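MXIH (Shigella flexneri, PDB 2CA5) forms the needle of the type III secretion system, polymerising into the hollow extracellular tube through which effector proteins are probably delivered into host cells. Local coordinates at residues G28-A33 against A48-K53. Sequence-based numbering, arbitrary orientation.
Sequences GELTLA and AEYQSK
Lys53 runs alongside Leu30, its CG packed against the CA of that residue, and ends on the carboxylate of Glu29, joining helix 22-39 to helix 44-79 in the antiparallel helical hairpin of the needle subunit. The short axes run 9.2 Å apart at 161°, and the nearest CA pair, Ala33 with Tyr50, is separated by 5.2 Å. The methylenes of Lys53 do apolar work first: CG rests 3.6 Å from CA of Leu30, and the two side chains lie side by side with opposite senses. Bends at chi2 and chi3 then turn the lysine chain across helix 22-39 toward Glu29 instead of letting it run straight on. Its NZ reaches OE1 of Glu29 at 2.5 Å, a hydrogen-bonded salt bridge that meets the oxygen on its anti side and 31° out of the carboxylate plane; so short a separation at 2.1 Å resolution should not be read as special strength. Glu29, extended beyond CG, comes in nearly perpendicular to the lysine. At the other end of the lysine chain, near its CB and CG, CD1 of Leu30 approaches CE1 of Tyr50 obliquely, at 3.4 Å. CG of Tyr50 stands anti to the backbone N (chi1 177°), which brings the ring's CD1 edge to CB of Ala33 at 4.0 Å. Leu34 and Leu37 extend the surface against which Tyr50 packs. A sodium ion lies near the Glu29 side chain, and Glu56 offers NZ a second, weak ion pair. With acidic groups on both helices, the ammonium is probably stabilised in its charged form, and one ionic link flanks a small, partly exposed apolar seam.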
ATOM      1  N   GLY A  28     -10.468   2.987   3.615  1.00 20.40           N
ATOM      2  CA  GLY A  28     -11.598   2.537   4.419  1.00 19.33           C
ATOM      3  C   GLY A  28     -11.154   1.346   5.267  1.00 20.64           C
ATOM      4  O   GLY A  28     -11.463   1.274   6.449  1.00 19.55           O
ATOM      5  N   GLU A  29     -10.407   0.426   4.660  1.00 17.42           N
ATOM      6  CA  GLU A  29      -9.891  -0.746   5.370  1.00 17.31           C
ATOM      7  C   GLU A  29      -8.919  -0.311   6.463  1.00 19.98           C
ATOM      8  O   GLU A  29      -8.911  -0.869   7.563  1.00 18.79           O
ATOM      9  CB  GLU A  29      -9.184  -1.702   4.405  1.00 19.06           C
ATOM     10  CG  GLU A  29     -10.111  -2.387   3.401  1.00 30.44           C
ATOM     11  CD  GLU A  29      -9.361  -3.261   2.416  1.00 49.79           C
ATOM     12  OE1 GLU A  29      -8.131  -3.401   2.564  1.00 40.46           O
ATOM     13  OE2 GLU A  29      -9.998  -3.805   1.489  1.00 48.44           O
ATOM     14  N   LEU A  30      -8.125   0.709   6.161  1.00 17.55           N
ATOM     15  CA  LEU A  30      -7.177   1.260   7.129  1.00 17.86           C
ATOM     16  C   LEU A  30      -7.933   1.885   8.307  1.00 20.31           C
ATOM     17  O   LEU A  30      -7.576   1.683   9.469  1.00 19.40           O
ATOM     18  CB  LEU A  30      -6.270   2.293   6.448  1.00 18.29           C
ATOM     19  CG  LEU A  30      -5.082   2.857   7.239  1.00 23.64           C
ATOM     20  CD1 LEU A  30      -4.031   1.791   7.472  1.00 22.27           C
ATOM     21  CD2 LEU A  30      -4.468   4.065   6.525  1.00 26.67           C
ATOM     22  N   THR A  31      -9.010   2.612   8.010  1.00 16.86           N
ATOM     23  CA  THR A  31      -9.817   3.229   9.061  1.00 16.36           C
ATOM     24  C   THR A  31     -10.436   2.192  10.003  1.00 18.90           C
ATOM     25  O   THR A  31     -10.479   2.390  11.217  1.00 18.58           O
ATOM     26  CB  THR A  31     -10.908   4.154   8.484  1.00 23.98           C
ATOM     27  OG1 THR A  31     -10.296   5.193   7.715  1.00 24.96           O
ATOM     28  CG2 THR A  31     -11.702   4.782   9.605  1.00 22.14           C
ATOM     29  N   LEU A  32     -10.929   1.095   9.444  1.00 15.90           N
ATOM     30  CA  LEU A  32     -11.544   0.046  10.253  1.00 16.16           C
ATOM     31  C   LEU A  32     -10.481  -0.669  11.091  1.00 18.23           C
ATOM     32  O   LEU A  32     -10.735  -1.070  12.225  1.00 17.24           O
ATOM     33  CB  LEU A  32     -12.306  -0.955   9.370  1.00 16.86           C
ATOM     34  CG  LEU A  32     -13.583  -0.420   8.698  1.00 22.94           C
ATOM     35  CD1 LEU A  32     -14.452  -1.566   8.201  1.00 23.96           C
ATOM     36  CD2 LEU A  32     -14.375   0.472   9.628  1.00 25.69           C
ATOM     37  N   ALA A  33      -9.280  -0.804  10.543  1.00 14.62           N
ATOM     38  CA  ALA A  33      -8.191  -1.432  11.298  1.00 14.41           C
ATOM     39  C   ALA A  33      -7.795  -0.516  12.459  1.00 17.16           C
ATOM     40  O   ALA A  33      -7.509  -0.974  13.566  1.00 16.89           O
ATOM     41  CB  ALA A  33      -6.999  -1.705  10.389  1.00 14.99           C
ATOM     42  N   ALA A  48      -0.484  -5.265  14.761  1.00 16.90           N
ATOM     43  CA  ALA A  48       0.177  -5.847  13.592  1.00 16.56           C
ATOM     44  C   ALA A  48      -0.696  -5.711  12.356  1.00 19.22           C
ATOM     45  O   ALA A  48      -0.201  -5.469  11.265  1.00 18.72           O
ATOM     46  CB  ALA A  48       0.517  -7.323  13.839  1.00 17.56           C
ATOM     47  N   GLU A  49      -2.001  -5.893  12.523  1.00 16.33           N
ATOM     48  CA  GLU A  49      -2.915  -5.771  11.396  1.00 15.99           C
ATOM     49  C   GLU A  49      -2.971  -4.332  10.880  1.00 18.70           C
ATOM     50  O   GLU A  49      -3.053  -4.103   9.675  1.00 18.26           O
ATOM     51  CB  GLU A  49      -4.312  -6.280  11.763  1.00 17.37           C
ATOM     52  CG  GLU A  49      -4.417  -7.811  11.718  1.00 26.94           C
ATOM     53  CD  GLU A  49      -5.757  -8.334  12.206  1.00 42.26           C
ATOM     54  OE1 GLU A  49      -6.701  -7.530  12.384  1.00 33.55           O
ATOM     55  OE2 GLU A  49      -5.865  -9.560  12.416  1.00 38.12           O
ATOM     56  N   TYR A  50      -2.943  -3.362  11.789  1.00 14.95           N
ATOM     57  CA  TYR A  50      -2.971  -1.966  11.366  1.00 14.63           C
ATOM     58  C   TYR A  50      -1.675  -1.619  10.633  1.00 18.97           C
ATOM     59  O   TYR A  50      -1.695  -0.983   9.576  1.00 18.77           O
ATOM     60  CB  TYR A  50      -3.203  -1.003  12.542  1.00 14.85           C
ATOM     61  CG  TYR A  50      -3.147   0.441  12.090  1.00 15.32           C
ATOM     62  CD1 TYR A  50      -4.170   0.980  11.329  1.00 16.22           C
ATOM     63  CD2 TYR A  50      -1.996   1.207  12.280  1.00 16.22           C
ATOM     64  CE1 TYR A  50      -4.094   2.266  10.845  1.00 16.47           C
ATOM     65  CE2 TYR A  50      -1.901   2.505  11.775  1.00 16.01           C
ATOM     66  CZ  TYR A  50      -2.957   3.020  11.058  1.00 19.65           C
ATOM     67  OH  TYR A  50      -2.888   4.289  10.543  1.00 17.85           O
ATOM     68  N   GLN A  51      -0.553  -2.078  11.179  1.00 16.46           N
ATOM     69  CA  GLN A  51       0.754  -1.849  10.568  1.00 17.25           C
ATOM     70  C   GLN A  51       0.768  -2.445   9.174  1.00 20.93           C
ATOM     71  O   GLN A  51       1.260  -1.835   8.233  1.00 20.19           O
ATOM     72  CB  GLN A  51       1.876  -2.510  11.396  1.00 18.81           C
ATOM     73  CG  GLN A  51       2.213  -1.798  12.702  1.00 22.54           C
ATOM     74  CD  GLN A  51       3.121  -2.621  13.613  1.00 34.55           C
ATOM     75  OE1 GLN A  51       3.233  -3.837  13.475  1.00 31.86           O
ATOM     76  NE2 GLN A  51       3.741  -1.959  14.576  1.00 25.76           N
ATOM     77  N   SER A  52       0.265  -3.667   9.053  1.00 18.54           N
ATOM     78  CA  SER A  52       0.251  -4.341   7.759  1.00 19.10           C
ATOM     79  C   SER A  52      -0.621  -3.582   6.752  1.00 22.61           C
ATOM     80  O   SER A  52      -0.246  -3.396   5.590  1.00 22.36           O
ATOM     81  CB  SER A  52      -0.217  -5.792   7.917  1.00 23.24           C
ATOM     82  OG  SER A  52      -0.532  -6.367   6.663  1.00 34.53           O
ATOM     83  N   LYS A  53      -1.770  -3.096   7.203  1.00 18.16           N
ATOM     84  CA  LYS A  53      -2.637  -2.340   6.308  1.00 17.79           C
ATOM     85  C   LYS A  53      -1.984  -1.023   5.890  1.00 21.42           C
ATOM     86  O   LYS A  53      -2.083  -0.606   4.732  1.00 20.60           O
ATOM     87  CB  LYS A  53      -4.002  -2.087   6.949  1.00 20.14           C
ATOM     88  CG  LYS A  53      -5.002  -1.427   6.021  1.00 27.16           C
ATOM     89  CD  LYS A  53      -5.276  -2.273   4.777  1.00 30.60           C
ATOM     90  CE  LYS A  53      -5.850  -3.637   5.132  1.00 36.69           C
ATOM     91  NZ  LYS A  53      -6.264  -4.396   3.912  1.00 41.13           N
TER